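Local atomic coordinates of 6-phosphogluconate dehydrogenase, NAD-binding (Geobacter metallireducens, PDB entry 3PEF), a protein that probably reduces succinic semialdehyde to gamma-hydroxybutyrate with NADPH, as a member of the beta-hydroxyacid dehydrogenase family. Residues A[174-179]-A[253-258]; A[183-188]-A[221-226]; A[232-237]-A[267-272]; A[271-276]-A[282-287]. The protein carries 2 engineered substitutions. All coordinates share one frame; numbering follows the deposited sequence.

Contact 1 of 4, residues A[174-179]-A[253-258]; sequences VNMVMG and QPLVAS
No ring or other flat group stands between M176 and its partners L255 and S258; here a thioether meets a hydroxymethyl group and two leucine methyls. A flat group beside the contact is the amide of Q253, with P254 O at its edge and close to its plane, taking a hydrogen bond from NE2 at 3.2 Å. M176 does the reaching. Its chain runs straight out from the helix, with CG opposite the backbone N (chi1 -172°), and then bends at the sulfur (chi3 75°), which curls the end of the chain round the serine hydroxyl. SD lies 3.3 Å and CE 3.4 Å from S258 OG, while L255 CD1 lies 3.9 Å from M176 SD. The hydroxyl's polar partner is elsewhere: E187 of the second subunit takes S258 OG and the amide of A257 on its two carboxylate oxygens, a grip on the first turn of a helix whose N-cap is L255. M176 thus packs the middle of helix 166-194 against the start of helix 256-270, with L241 and A244 of helix 234-251 also touching it and G188 of the second subunit's helix 166-194 alongside.

Contact 2 of 4, residues A[183-188]-A[221-226]; sequences ACFCEG and GLIRDR
I223 and the pair F185 and C186 form a small, buried, wholly apolar helix-to-helix contact in the all-helical C-terminal domain typical of beta-hydroxyacid dehydrogenases. It joins the later part of the long helix 166-194 to the last turn of helix 214-224. A single methyl carries it: I223 CD1 lies 4.1 Å from F185 CE2 and equally 4.1 Å from C186 SG, so it touches two consecutive side chains of the facing helix at once. I223 gets there by an extended outer arm (chi2 169°). The phenyl of F185 meets the methyl obliquely, the two side chains running antiparallel, side by side; beyond, the ring stacks with F216 and touches L203 of helix 199-208. F282 and Y285, an engineered tyrosine, close over C186 from the C-terminal tail.

Helix 214-224 closes in a Schellman motif at R226: its phi is positive and its N binds I223 O at 2.8 Å. The R226 side chain then turns to E193 on helix 166-194, a salt bridge that spans the same two helices outside the apolar patch. R224 forms a separate salt bridge, from NH1 to D200. Its guanidinium also has G221 O over one face, while NE reaches D225 OD1 at 3.2 Å, nearly in the guanidinium plane but from above the carboxylate plane.

Contact 3 of 4, residues A[232-237]-A[267-272]; sequences FPLKHM and GARAAG. With NAP (NADP nicotinamide-adenine-dinucleotide phosphate), chain I.
The first turn of helix 234-251, one wall of the NADP site, leans through L234 and K235 on A268 and R269, near the end of helix 256-270. L234 sends both methyls across: CD1 is 3.5 Å from A268 CB, and CD2 is 3.7 Å from R269 CG. Beside it the guanidinium of R269 lies with one face against the K235 side chain, CB standing 3.6 Å above the plane toward its rim. The bend of the arginine at chi3 (75°) brings the group round to this position. The two like charges diverge: K235 leads its extended chain away to a salt bridge with D275, whereas R269 NH1 bonds Q238 OE1.

P233 is the N-cap of helix 234-251, and the other side of this helix start serves the coenzyme bound by the Rossmann domain. H236 there points away from helix 256-270, and its NE2 gives an almost straight hydrogen bond to O1A of the NADP diphosphate, 2.9 Å long with an angle of 177°. The oxygen sits at the ring edge, in its plane. K235 CG lies above one face of the imidazole, toward its rim, and ND1 is bonded to a glycerol. Just before the helix, F232 and P233 border the nicotinamide carboxamide: F232 CB is 3.2 Å from O7N, and P233 CD is 3.6 Å from N7N.

Contact 4 of 4, residues A[271-276]-A[282-287]; sequences AGFGDE and FKTYER. Engineered in segment 282-287: Y285 (natural residue Ile).
K283 lies along F273 and meets E276 with its end. Its NZ gives E276 OE1 a salt bridge of 2.8 Å, using the syn lone pair of the carboxylate, and the lysine comes in roughly perpendicular to the glutamate chain. The same lysine lies over a face of the F273 ring. Its CB is 3.6 Å from F273 CE2; CE is 3.9 Å from the ring centroid and only 13° off the normal, a CH-pi contact, while NZ sits off-centre at 4.0 Å in a cation-pi interaction. A bend at chi3 (-74°) lays the chain over the ring and still leaves the ammonium beside the glutamate. On the opposite face A271 O stands 3.7 Å above the ring plane, toward the rim, and at the edge T284 CG2 comes within 4.2 Å of F273 CE2.

Behind this first shell, a type I beta turn from F273 to E276, closed by E276 N to F273 O, sets the ring and the carboxylate on the same partner. T284 OG1 is bonded to I281 O. Both segments are loops after helix 256-270. G274 and E276 are tied by backbone bonds to K235 and L234 at the start of helix 234-251, T284 rests on A268 of helix 256-270, and F282 leans on E193 of helix 166-194.

Contacts 1 and 2 are buried and apolar in the main, and both draw on helix 166-194, contact 2 nested within the chain loop that contact 1 closes; both also border the second subunit. Contact 3 is only partly buried and pairs methyl packing with a guanidinium face resting on an aliphatic carbon, while contact 4, on the surface, relies on charge and a ring face. Contacts 3 and 4 share A271 and G272 and lie with centres about 7 Å apart. Contacts 1 and 3 both use helix 256-270, near its two ends, and meet where M237 packs on N175 and G179. Contact 2 meets contact 4 through the engineered Y285, whose OH probably bonds E187. Only contact 3 touches the coenzyme.

Contact 1 of 4, residues A[174-179]-A[253-258]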
loop_
_atom_site.group_PDB
_atom_site.type_symbol
_atom_site.label_atom_id
_atom_site.label_comp_id
_atom_site.label_asym_id
_atom_site.label_seq_id
_atom_site.Cartn_x
_atom_site.Cartn_y
_atom_site.Cartn_z
ATOM N N VAL A 174 7.491 -17.610 5.471
ATOM C CA VAL A 174 7.226 -17.499 6.893
ATOM C C VAL A 174 7.679 -16.157 7.470
ATOM O O VAL A 174 6.980 -15.549 8.296
ATOM C CB VAL A 174 7.872 -18.690 7.634
ATOM C CG1 VAL A 174 7.959 -18.425 9.114
ATOM C CG2 VAL A 174 7.077 -19.981 7.327
ATOM N N ASN A 175 8.840 -15.680 7.040
ATOM C CA ASN A 175 9.301 -14.370 7.519
ATOM C C ASN A 175 8.496 -13.197 6.993
ATOM O O ASN A 175 8.397 -12.150 7.633
ATOM C CB ASN A 175 10.778 -14.153 7.226
ATOM C CG ASN A 175 11.623 -14.455 8.424
ATOM O OD1 ASN A 175 11.336 -15.407 9.154
ATOM N ND2 ASN A 175 12.638 -13.631 8.673
ATOM N N MET A 176 7.935 -13.377 5.805
ATOM C CA MET A 176 7.107 -12.345 5.215
ATOM C C MET A 176 5.876 -12.097 6.078
ATOM O O MET A 176 5.532 -10.950 6.350
ATOM C CB MET A 176 6.664 -12.735 3.810
ATOM C CG MET A 176 5.969 -11.586 3.094
ATOM S SD MET A 176 5.279 -12.140 1.516
ATOM C CE MET A 176 3.858 -13.070 2.100
ATOM N N VAL A 177 5.225 -13.180 6.499
ATOM C CA VAL A 177 4.071 -13.099 7.395
ATOM C C VAL A 177 4.449 -12.445 8.723
ATOM O O VAL A 177 3.734 -11.595 9.237
ATOM C CB VAL A 177 3.501 -14.502 7.681
ATOM C CG1 VAL A 177 2.426 -14.420 8.746
ATOM C CG2 VAL A 177 2.933 -15.104 6.397
ATOM N N MET A 178 5.590 -12.844 9.265
ATOM C CA MET A 178 6.080 -12.274 10.513
ATOM C C MET A 178 6.361 -10.767 10.404
ATOM O O MET A 178 6.087 -10.009 11.336
ATOM C CB MET A 178 7.337 -13.004 10.971
ATOM C CG MET A 178 7.824 -12.571 12.369
ATOM S SD MET A 178 9.444 -13.235 12.802
ATOM C CE MET A 178 10.482 -12.388 11.593
ATOM N N GLY A 179 6.901 -10.338 9.266
ATOM C CA GLY A 179 7.174 -8.928 9.050
ATOM C C GLY A 179 5.896 -8.109 8.951
ATOM O O GLY A 179 5.783 -7.046 9.563
ATOM N N GLN A 253 2.899 -13.712 -7.958
ATOM C CA GLN A 253 2.009 -13.435 -6.832
ATOM C C GLN A 253 2.091 -11.986 -6.363
ATOM O O GLN A 253 3.085 -11.591 -5.742
ATOM C CB GLN A 253 2.338 -14.357 -5.654
ATOM C CG GLN A 253 1.474 -14.129 -4.414
ATOM C CD GLN A 253 0.056 -14.607 -4.639
ATOM O OE1 GLN A 253 -0.162 -15.760 -5.005
ATOM N NE2 GLN A 253 -0.913 -13.728 -4.422
ATOM N N PRO A 254 1.035 -11.199 -6.624
ATOM C CA PRO A 254 0.974 -9.831 -6.095
ATOM C C PRO A 254 0.940 -9.889 -4.564
ATOM O O PRO A 254 0.251 -10.733 -3.995
ATOM C CB PRO A 254 -0.359 -9.290 -6.631
ATOM C CG PRO A 254 -0.807 -10.266 -7.680
ATOM C CD PRO A 254 -0.198 -11.583 -7.338
ATOM N N LEU A 255 1.682 -9.005 -3.910
ATOM C CA LEU A 255 1.774 -9.007 -2.451
ATOM C C LEU A 255 1.590 -7.589 -1.911
ATOM O O LEU A 255 2.539 -6.967 -1.413
ATOM C CB LEU A 255 3.143 -9.538 -2.015
ATOM C CG LEU A 255 3.482 -10.971 -2.440
ATOM C CD1 LEU A 255 4.964 -11.246 -2.219
ATOM C CD2 LEU A 255 2.626 -11.961 -1.671
ATOM N N VAL A 256 0.362 -7.093 -1.997
ATOM C CA VAL A 256 0.059 -5.706 -1.648
ATOM C C VAL A 256 0.433 -5.389 -0.197
ATOM O O VAL A 256 1.143 -4.422 0.065
ATOM C CB VAL A 256 -1.430 -5.382 -1.916
ATOM C CG1 VAL A 256 -1.800 -4.030 -1.380
ATOM C CG2 VAL A 256 -1.737 -5.470 -3.415
ATOM N N ALA A 257 -0.023 -6.206 0.745
ATOM C CA ALA A 257 0.243 -5.933 2.163
ATOM C C ALA A 257 1.717 -6.046 2.483
ATOM O O ALA A 257 2.291 -5.222 3.213
ATOM C CB ALA A 257 -0.526 -6.886 3.037
ATOM N N SER A 258 2.322 -7.108 1.967
ATOM C CA SER A 258 3.698 -7.425 2.296
ATOM C C SER A 258 4.641 -6.386 1.687
ATOM O O SER A 258 5.616 -5.983 2.321
ATOM C CB SER A 258 4.062 -8.862 1.871
ATOM O OG SER A 258 3.226 -9.806 2.537
#

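Contact 2 of 4, residues A[183-188]-A[221-226]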
loop_
_atom_site.group_PDB
_atom_site.type_symbol
_atom_site.label_atom_id
_atom_site.label_comp_id
_atom_site.label_asym_id
_atom_site.label_seq_id
_atom_site.Cartn_x
_atom_site.Cartn_y
_atom_site.Cartn_z
ATOM N N ALA A 183 4.442 -5.191 11.567
ATOM C CA ALA A 183 4.008 -3.887 11.074
ATOM C C ALA A 183 2.575 -3.584 11.528
ATOM O O ALA A 183 2.280 -2.482 11.998
ATOM C CB ALA A 183 4.117 -3.824 9.555
ATOM N N CYS A 184 1.692 -4.571 11.410
ATOM C CA CYS A 184 0.301 -4.367 11.786
ATOM C C CYS A 184 0.168 -4.165 13.293
ATOM O O CYS A 184 -0.564 -3.296 13.742
ATOM C CB CYS A 184 -0.555 -5.553 11.330
ATOM S SG CYS A 184 -0.721 -5.606 9.539
ATOM N N PHE A 185 0.882 -4.989 14.057
ATOM C CA PHE A 185 0.862 -4.957 15.512
ATOM C C PHE A 185 1.271 -3.562 15.997
ATOM O O PHE A 185 0.614 -2.973 16.851
ATOM C CB PHE A 185 1.834 -6.033 16.019
ATOM C CG PHE A 185 1.969 -6.123 17.529
ATOM C CD1 PHE A 185 0.863 -6.348 18.339
ATOM C CD2 PHE A 185 3.229 -6.062 18.122
ATOM C CE1 PHE A 185 0.999 -6.473 19.722
ATOM C CE2 PHE A 185 3.386 -6.178 19.517
ATOM C CZ PHE A 185 2.270 -6.381 20.316
ATOM N N CYS A 186 2.346 -3.030 15.424
ATOM C CA CYS A 186 2.834 -1.713 15.797
ATOM C C CYS A 186 1.860 -0.596 15.416
ATOM O O CYS A 186 1.651 0.326 16.189
ATOM C CB CYS A 186 4.221 -1.463 15.201
ATOM S SG CYS A 186 5.503 -2.524 15.930
ATOM N N GLU A 187 1.263 -0.682 14.229
ATOM C CA GLU A 187 0.236 0.269 13.852
ATOM C C GLU A 187 -0.887 0.261 14.887
ATOM O O GLU A 187 -1.423 1.302 15.217
ATOM C CB GLU A 187 -0.308 -0.018 12.442
ATOM C CG GLU A 187 0.570 0.537 11.351
ATOM C CD GLU A 187 -0.006 0.369 9.955
ATOM O OE1 GLU A 187 -1.187 -0.036 9.816
ATOM O OE2 GLU A 187 0.740 0.655 8.986
ATOM N N GLY A 188 -1.234 -0.916 15.403
ATOM C CA GLY A 188 -2.286 -1.021 16.402
ATOM C C GLY A 188 -1.933 -0.417 17.757
ATOM O O GLY A 188 -2.729 0.295 18.370
ATOM N N GLY A 221 5.973 -6.177 25.207
ATOM C CA GLY A 221 6.519 -5.733 26.477
ATOM C C GLY A 221 7.724 -4.836 26.250
ATOM O O GLY A 221 7.841 -3.776 26.865
ATOM N N LEU A 222 8.619 -5.256 25.355
ATOM C CA LEU A 222 9.832 -4.494 25.095
ATOM C C LEU A 222 9.471 -3.160 24.483
ATOM O O LEU A 222 10.084 -2.136 24.769
ATOM C CB LEU A 222 10.768 -5.272 24.176
ATOM C CG LEU A 222 11.274 -6.572 24.786
ATOM C CD1 LEU A 222 12.005 -7.391 23.727
ATOM C CD2 LEU A 222 12.186 -6.258 25.988
ATOM N N ILE A 223 8.444 -2.987 23.549
ATOM C CA ILE A 223 7.925 -1.740 23.021
ATOM C C ILE A 223 7.426 -0.830 24.136
ATOM O O ILE A 223 7.806 0.343 24.233
ATOM C CB ILE A 223 6.791 -2.011 22.015
ATOM C CG1 ILE A 223 7.337 -2.727 20.777
ATOM C CG2 ILE A 223 6.103 -0.712 21.624
ATOM C CD1 ILE A 223 6.261 -3.264 19.860
ATOM N N ARG A 224 6.621 -1.464 24.975
ATOM C CA ARG A 224 6.161 -0.685 26.117
ATOM C C ARG A 224 7.331 -0.082 26.896
ATOM O O ARG A 224 7.255 1.056 27.348
ATOM C CB ARG A 224 5.327 -1.563 27.049
ATOM C CG ARG A 224 4.708 -0.805 28.211
ATOM C CD ARG A 224 4.371 -1.749 29.337
ATOM N NE ARG A 224 5.525 -2.587 29.649
ATOM C CZ ARG A 224 5.506 -3.918 29.674
ATOM N NH1 ARG A 224 4.377 -4.576 29.422
ATOM N NH2 ARG A 224 6.617 -4.591 29.961
ATOM N N ASP A 225 8.411 -0.849 27.043
ATOM C CA ASP A 225 9.612 -0.400 27.765
ATOM C C ASP A 225 10.581 0.401 26.883
ATOM O O ASP A 225 11.609 0.896 27.358
ATOM C CB ASP A 225 10.347 -1.608 28.356
ATOM C CG ASP A 225 9.532 -2.329 29.412
ATOM O OD1 ASP A 225 8.592 -1.703 29.961
ATOM O OD2 ASP A 225 9.830 -3.516 29.691
ATOM N N ARG A 226 10.260 0.523 25.602
ATOM C CA ARG A 226 11.136 1.215 24.670
ATOM C C ARG A 226 12.540 0.596 24.677
ATOM O O ARG A 226 13.543 1.293 24.530
ATOM C CB ARG A 226 11.208 2.712 25.011
ATOM C CG ARG A 226 9.857 3.444 24.984
ATOM C CD ARG A 226 9.412 3.814 23.565
ATOM N NE ARG A 226 8.006 3.474 23.331
ATOM C CZ ARG A 226 6.974 4.268 23.613
ATOM N NH1 ARG A 226 7.173 5.466 24.138
ATOM N NH2 ARG A 226 5.738 3.862 23.372
#

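Contact 3 of 4, residues A[232-237]-A[267-272]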
loop_
_atom_site.group_PDB
_atom_site.type_symbol
_atom_site.label_atom_id
_atom_site.label_comp_id
_atom_site.label_asym_id
_atom_site.label_seq_id
_atom_site.Cartn_x
_atom_site.Cartn_y
_atom_site.Cartn_z
ATOM N N PHE A 232 16.577 -9.677 16.369
ATOM C CA PHE A 232 16.578 -9.823 14.915
ATOM C C PHE A 232 16.784 -8.433 14.313
ATOM O O PHE A 232 15.869 -7.612 14.329
ATOM C CB PHE A 232 15.264 -10.461 14.435
ATOM C CG PHE A 232 15.195 -10.669 12.933
ATOM C CD1 PHE A 232 13.980 -10.602 12.262
ATOM C CD2 PHE A 232 16.344 -10.935 12.199
ATOM C CE1 PHE A 232 13.904 -10.800 10.874
ATOM C CE2 PHE A 232 16.275 -11.142 10.816
ATOM C CZ PHE A 232 15.052 -11.069 10.157
ATOM N N PRO A 233 18.001 -8.152 13.795
ATOM C CA PRO A 233 18.291 -6.802 13.303
ATOM C C PRO A 233 17.281 -6.335 12.255
ATOM O O PRO A 233 16.934 -7.066 11.320
ATOM C CB PRO A 233 19.705 -6.934 12.714
ATOM C CG PRO A 233 20.346 -7.999 13.555
ATOM C CD PRO A 233 19.199 -9.011 13.775
ATOM N N LEU A 234 16.795 -5.113 12.442
ATOM C CA LEU A 234 15.786 -4.545 11.567
ATOM C C LEU A 234 16.218 -4.549 10.094
ATOM O O LEU A 234 15.410 -4.829 9.211
ATOM C CB LEU A 234 15.362 -3.151 12.046
ATOM C CG LEU A 234 14.131 -2.534 11.368
ATOM C CD1 LEU A 234 13.373 -1.560 12.278
ATOM C CD2 LEU A 234 14.527 -1.857 10.056
ATOM N N LYS A 235 17.490 -4.276 9.824
ATOM C CA LYS A 235 17.961 -4.312 8.439
ATOM C C LYS A 235 17.753 -5.698 7.819
ATOM O O LYS A 235 17.471 -5.808 6.622
ATOM C CB LYS A 235 19.431 -3.893 8.337
ATOM C CG LYS A 235 20.403 -4.799 9.107
ATOM C CD LYS A 235 21.822 -4.174 9.161
ATOM C CE LYS A 235 22.802 -5.124 9.894
ATOM N NZ LYS A 235 24.157 -4.534 10.092
ATOM N N HIS A 236 17.885 -6.755 8.628
ATOM C CA HIS A 236 17.698 -8.119 8.123
ATOM C C HIS A 236 16.231 -8.449 7.873
ATOM O O HIS A 236 15.911 -9.176 6.917
ATOM C CB HIS A 236 18.350 -9.175 9.030
ATOM C CG HIS A 236 19.831 -8.997 9.183
ATOM N ND1 HIS A 236 20.631 -8.512 8.168
ATOM C CD2 HIS A 236 20.654 -9.229 10.230
ATOM C CE1 HIS A 236 21.881 -8.447 8.585
ATOM N NE2 HIS A 236 21.927 -8.887 9.831
ATOM N N MET A 237 15.345 -7.960 8.737
ATOM C CA MET A 237 13.893 -8.117 8.499
ATOM C C MET A 237 13.560 -7.499 7.147
ATOM O O MET A 237 12.846 -8.086 6.322
ATOM C CB MET A 237 13.071 -7.424 9.597
ATOM C CG MET A 237 11.556 -7.421 9.357
ATOM S SD MET A 237 10.774 -9.057 9.566
ATOM C CE MET A 237 10.844 -9.736 7.942
ATOM N N GLY A 267 11.519 2.541 5.741
ATOM C CA GLY A 267 11.392 3.821 6.410
ATOM C C GLY A 267 12.123 3.780 7.741
ATOM O O GLY A 267 12.844 4.718 8.109
ATOM N N ALA A 268 11.941 2.685 8.468
ATOM C CA ALA A 268 12.657 2.503 9.719
ATOM C C ALA A 268 14.174 2.487 9.514
ATOM O O ALA A 268 14.908 3.023 10.341
ATOM C CB ALA A 268 12.185 1.240 10.456
ATOM N N ARG A 269 14.661 1.882 8.433
ATOM C CA ARG A 269 16.111 1.916 8.179
ATOM C C ARG A 269 16.575 3.333 7.950
ATOM O O ARG A 269 17.661 3.712 8.390
ATOM C CB ARG A 269 16.512 1.089 6.958
ATOM C CG ARG A 269 16.348 -0.387 7.132
ATOM C CD ARG A 269 16.925 -1.116 5.957
ATOM N NE ARG A 269 18.383 -1.123 5.993
ATOM C CZ ARG A 269 19.132 -1.841 5.162
ATOM N NH1 ARG A 269 18.551 -2.610 4.246
ATOM N NH2 ARG A 269 20.452 -1.811 5.250
ATOM N N ALA A 270 15.752 4.099 7.234
ATOM C CA ALA A 270 16.091 5.467 6.878
ATOM C C ALA A 270 16.106 6.361 8.105
ATOM O O ALA A 270 16.853 7.337 8.140
ATOM C CB ALA A 270 15.136 6.023 5.794
ATOM N N ALA A 271 15.299 6.027 9.114
ATOM C CA ALA A 271 15.309 6.787 10.368
ATOM C C ALA A 271 16.464 6.370 11.289
ATOM O O ALA A 271 16.605 6.894 12.398
ATOM C CB ALA A 271 13.980 6.682 11.083
ATOM N N GLY A 272 17.284 5.430 10.825
ATOM C CA GLY A 272 18.477 5.020 11.544
ATOM C C GLY A 272 18.291 3.843 12.487
ATOM O O GLY A 272 19.111 3.633 13.378
HETATM P PA NAP I . 24.364 -10.375 12.076
HETATM O O1A NAP I . 24.328 -9.015 11.492
HETATM O O2A NAP I . 24.597 -10.427 13.531
HETATM O O5B NAP I . 25.472 -11.262 11.335
HETATM C C5B NAP I . 25.697 -11.125 9.959
HETATM C C4B NAP I . 26.905 -11.983 9.627
HETATM O O4B NAP I . 27.140 -11.903 8.238
HETATM C C3B NAP I . 28.163 -11.459 10.314
HETATM O O3B NAP I . 28.927 -12.599 10.635
HETATM C C2B NAP I . 28.848 -10.688 9.204
HETATM O O2B NAP I . 30.242 -10.578 9.327
HETATM C C1B NAP I . 28.491 -11.574 8.025
HETATM N N9A NAP I . 28.699 -10.869 6.752
HETATM C C8A NAP I . 27.954 -9.824 6.264
HETATM N N7A NAP I . 28.477 -9.451 5.074
HETATM C C5A NAP I . 29.543 -10.232 4.808
HETATM C C6A NAP I . 30.408 -10.277 3.728
HETATM N N6A NAP I . 30.256 -9.426 2.722
HETATM N N1A NAP I . 31.426 -11.192 3.721
HETATM C C2A NAP I . 31.575 -12.074 4.778
HETATM N N3A NAP I . 30.701 -12.031 5.848
HETATM C C4A NAP I . 29.698 -11.128 5.855
HETATM O O3 NAP I . 22.961 -11.044 11.733
HETATM P PN NAP I . 22.358 -12.447 12.151
HETATM O O1N NAP I . 21.046 -12.241 12.786
HETATM O O2N NAP I . 23.363 -13.278 12.844
HETATM O O5D NAP I . 22.146 -12.930 10.628
HETATM C C5D NAP I . 22.666 -14.114 10.086
HETATM C C4D NAP I . 21.577 -14.700 9.190
HETATM O O4D NAP I . 20.548 -15.301 9.940
HETATM C C3D NAP I . 20.869 -13.631 8.382
HETATM O O3D NAP I . 20.629 -14.216 7.121
HETATM C C2D NAP I . 19.571 -13.379 9.134
HETATM O O2D NAP I . 18.574 -12.931 8.259
HETATM C C1D NAP I . 19.275 -14.779 9.610
HETATM N N1N NAP I . 18.400 -14.944 10.791
HETATM C C2N NAP I . 18.455 -14.065 11.833
HETATM C C3N NAP I . 17.665 -14.264 12.963
HETATM C C7N NAP I . 17.768 -13.324 14.127
HETATM O O7N NAP I . 16.686 -13.279 14.990
HETATM N N7N NAP I . 18.835 -12.535 14.338
HETATM C C4N NAP I . 16.808 -15.366 13.041
HETATM C C5N NAP I . 16.782 -16.272 11.983
HETATM C C6N NAP I . 17.594 -16.063 10.868
HETATM P P2B NAP I . 30.921 -9.424 10.256
HETATM O O1X NAP I . 32.344 -9.275 9.740
HETATM O O2X NAP I . 30.142 -8.159 10.092
HETATM O O3X NAP I . 30.889 -9.850 11.698
#

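Contact 4 of 4, residues A[271-276]-A[282-287]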
loop_
_atom_site.group_PDB
_atom_site.type_symbol
_atom_site.label_atom_id
_atom_site.label_comp_id
_atom_site.label_asym_id
_atom_site.label_seq_id
_atom_site.Cartn_x
_atom_site.Cartn_y
_atom_site.Cartn_z
ATOM N N ALA A 271 15.299 6.027 9.114
ATOM C CA ALA A 271 15.309 6.787 10.368
ATOM C C ALA A 271 16.464 6.370 11.289
ATOM O O ALA A 271 16.605 6.894 12.398
ATOM C CB ALA A 271 13.980 6.682 11.083
ATOM N N GLY A 272 17.284 5.430 10.825
ATOM C CA GLY A 272 18.477 5.020 11.544
ATOM C C GLY A 272 18.291 3.843 12.487
ATOM O O GLY A 272 19.111 3.633 13.378
ATOM N N PHE A 273 17.233 3.057 12.297
ATOM C CA PHE A 273 16.963 1.967 13.232
ATOM C C PHE A 273 17.427 0.591 12.725
ATOM O O PHE A 273 17.129 -0.430 13.339
ATOM C CB PHE A 273 15.478 1.938 13.614
ATOM C CG PHE A 273 14.957 3.254 14.138
ATOM C CD1 PHE A 273 15.731 4.039 14.976
ATOM C CD2 PHE A 273 13.688 3.696 13.802
ATOM C CE1 PHE A 273 15.255 5.250 15.462
ATOM C CE2 PHE A 273 13.207 4.906 14.286
ATOM C CZ PHE A 273 13.991 5.680 15.119
ATOM N N GLY A 274 18.177 0.586 11.623
ATOM C CA GLY A 274 18.592 -0.637 10.948
ATOM C C GLY A 274 19.283 -1.681 11.809
ATOM O O GLY A 274 19.158 -2.889 11.560
ATOM N N ASP A 275 20.020 -1.222 12.819
ATOM C CA ASP A 275 20.784 -2.116 13.685
ATOM C C ASP A 275 20.082 -2.387 15.026
ATOM O O ASP A 275 20.603 -3.118 15.862
ATOM C CB ASP A 275 22.194 -1.550 13.961
ATOM C CG ASP A 275 23.177 -1.811 12.819
ATOM O OD1 ASP A 275 22.945 -2.720 11.993
ATOM O OD2 ASP A 275 24.202 -1.103 12.753
ATOM N N GLU A 276 18.912 -1.801 15.241
ATOM C CA GLU A 276 18.128 -2.151 16.428
ATOM C C GLU A 276 17.216 -3.344 16.105
ATOM O O GLU A 276 17.218 -3.840 14.967
ATOM C CB GLU A 276 17.316 -0.944 16.900
ATOM C CG GLU A 276 18.215 0.238 17.300
ATOM C CD GLU A 276 17.428 1.489 17.628
ATOM O OE1 GLU A 276 16.197 1.459 17.460
ATOM O OE2 GLU A 276 18.038 2.501 18.050
ATOM N N PHE A 282 8.236 0.274 15.286
ATOM C CA PHE A 282 7.264 1.024 16.087
ATOM C C PHE A 282 7.587 2.516 16.200
ATOM O O PHE A 282 6.680 3.350 16.286
ATOM C CB PHE A 282 7.159 0.451 17.500
ATOM C CG PHE A 282 6.268 1.254 18.413
ATOM C CD1 PHE A 282 4.883 1.087 18.384
ATOM C CD2 PHE A 282 6.807 2.170 19.306
ATOM C CE1 PHE A 282 4.049 1.823 19.233
ATOM C CE2 PHE A 282 5.982 2.910 20.160
ATOM C CZ PHE A 282 4.601 2.736 20.122
ATOM N N LYS A 283 8.874 2.846 16.228
ATOM C CA LYS A 283 9.299 4.229 16.456
ATOM C C LYS A 283 9.034 5.150 15.271
ATOM O O LYS A 283 8.993 6.369 15.427
ATOM C CB LYS A 283 10.776 4.290 16.886
ATOM C CG LYS A 283 10.991 3.814 18.309
ATOM C CD LYS A 283 12.403 4.124 18.808
ATOM C CE LYS A 283 13.447 3.203 18.188
ATOM N NZ LYS A 283 14.827 3.688 18.486
ATOM N N THR A 284 8.847 4.570 14.088
ATOM C CA THR A 284 8.461 5.357 12.927
ATOM C C THR A 284 6.973 5.716 12.987
ATOM O O THR A 284 6.516 6.588 12.250
ATOM C CB THR A 284 8.714 4.583 11.621
ATOM O OG1 THR A 284 7.811 3.470 11.546
ATOM C CG2 THR A 284 10.139 4.071 11.566
ATOM N N TYR A 285 6.215 5.037 13.847
ATOM C CA TYR A 285 4.764 5.256 13.913
ATOM C C TYR A 285 4.371 6.333 14.917
ATOM O O TYR A 285 3.199 6.706 15.013
ATOM C CB TYR A 285 4.015 3.963 14.246
ATOM C CG TYR A 285 3.905 2.981 13.103
ATOM C CD1 TYR A 285 3.426 3.379 11.859
ATOM C CD2 TYR A 285 4.264 1.651 13.272
ATOM C CE1 TYR A 285 3.321 2.476 10.809
ATOM C CE2 TYR A 285 4.162 0.741 12.238
ATOM C CZ TYR A 285 3.691 1.156 11.006
ATOM O OH TYR A 285 3.586 0.240 9.973
ATOM N N GLU A 286 5.347 6.837 15.663
ATOM C CA GLU A 286 5.050 7.827 16.688
ATOM C C GLU A 286 6.117 8.925 16.818
ATOM O O GLU A 286 6.725 9.094 17.880
ATOM C CB GLU A 286 4.827 7.126 18.026
ATOM C CG GLU A 286 5.970 6.231 18.431
ATOM C CD GLU A 286 6.255 6.321 19.913
ATOM O OE1 GLU A 286 7.450 6.351 20.285
ATOM O OE2 GLU A 286 5.283 6.377 20.700
ATOM N N ARG A 287 6.454 9.568 15.655
ATOM C CA ARG A 287 7.419 10.666 15.522
ATOM C C ARG A 287 8.825 10.253 15.948
ATOM O O ARG A 287 9.443 9.384 15.329
ATOM C CB ARG A 287 6.961 11.873 16.343
ATOM C CG ARG A 287 5.630 12.457 15.898
ATOM C CD ARG A 287 5.646 13.036 14.492
ATOM N NE ARG A 287 6.600 14.133 14.361
ATOM C CZ ARG A 287 6.352 15.383 14.723
ATOM N NH1 ARG A 287 5.175 15.704 15.247
ATOM N NH2 ARG A 287 7.280 16.319 14.567
#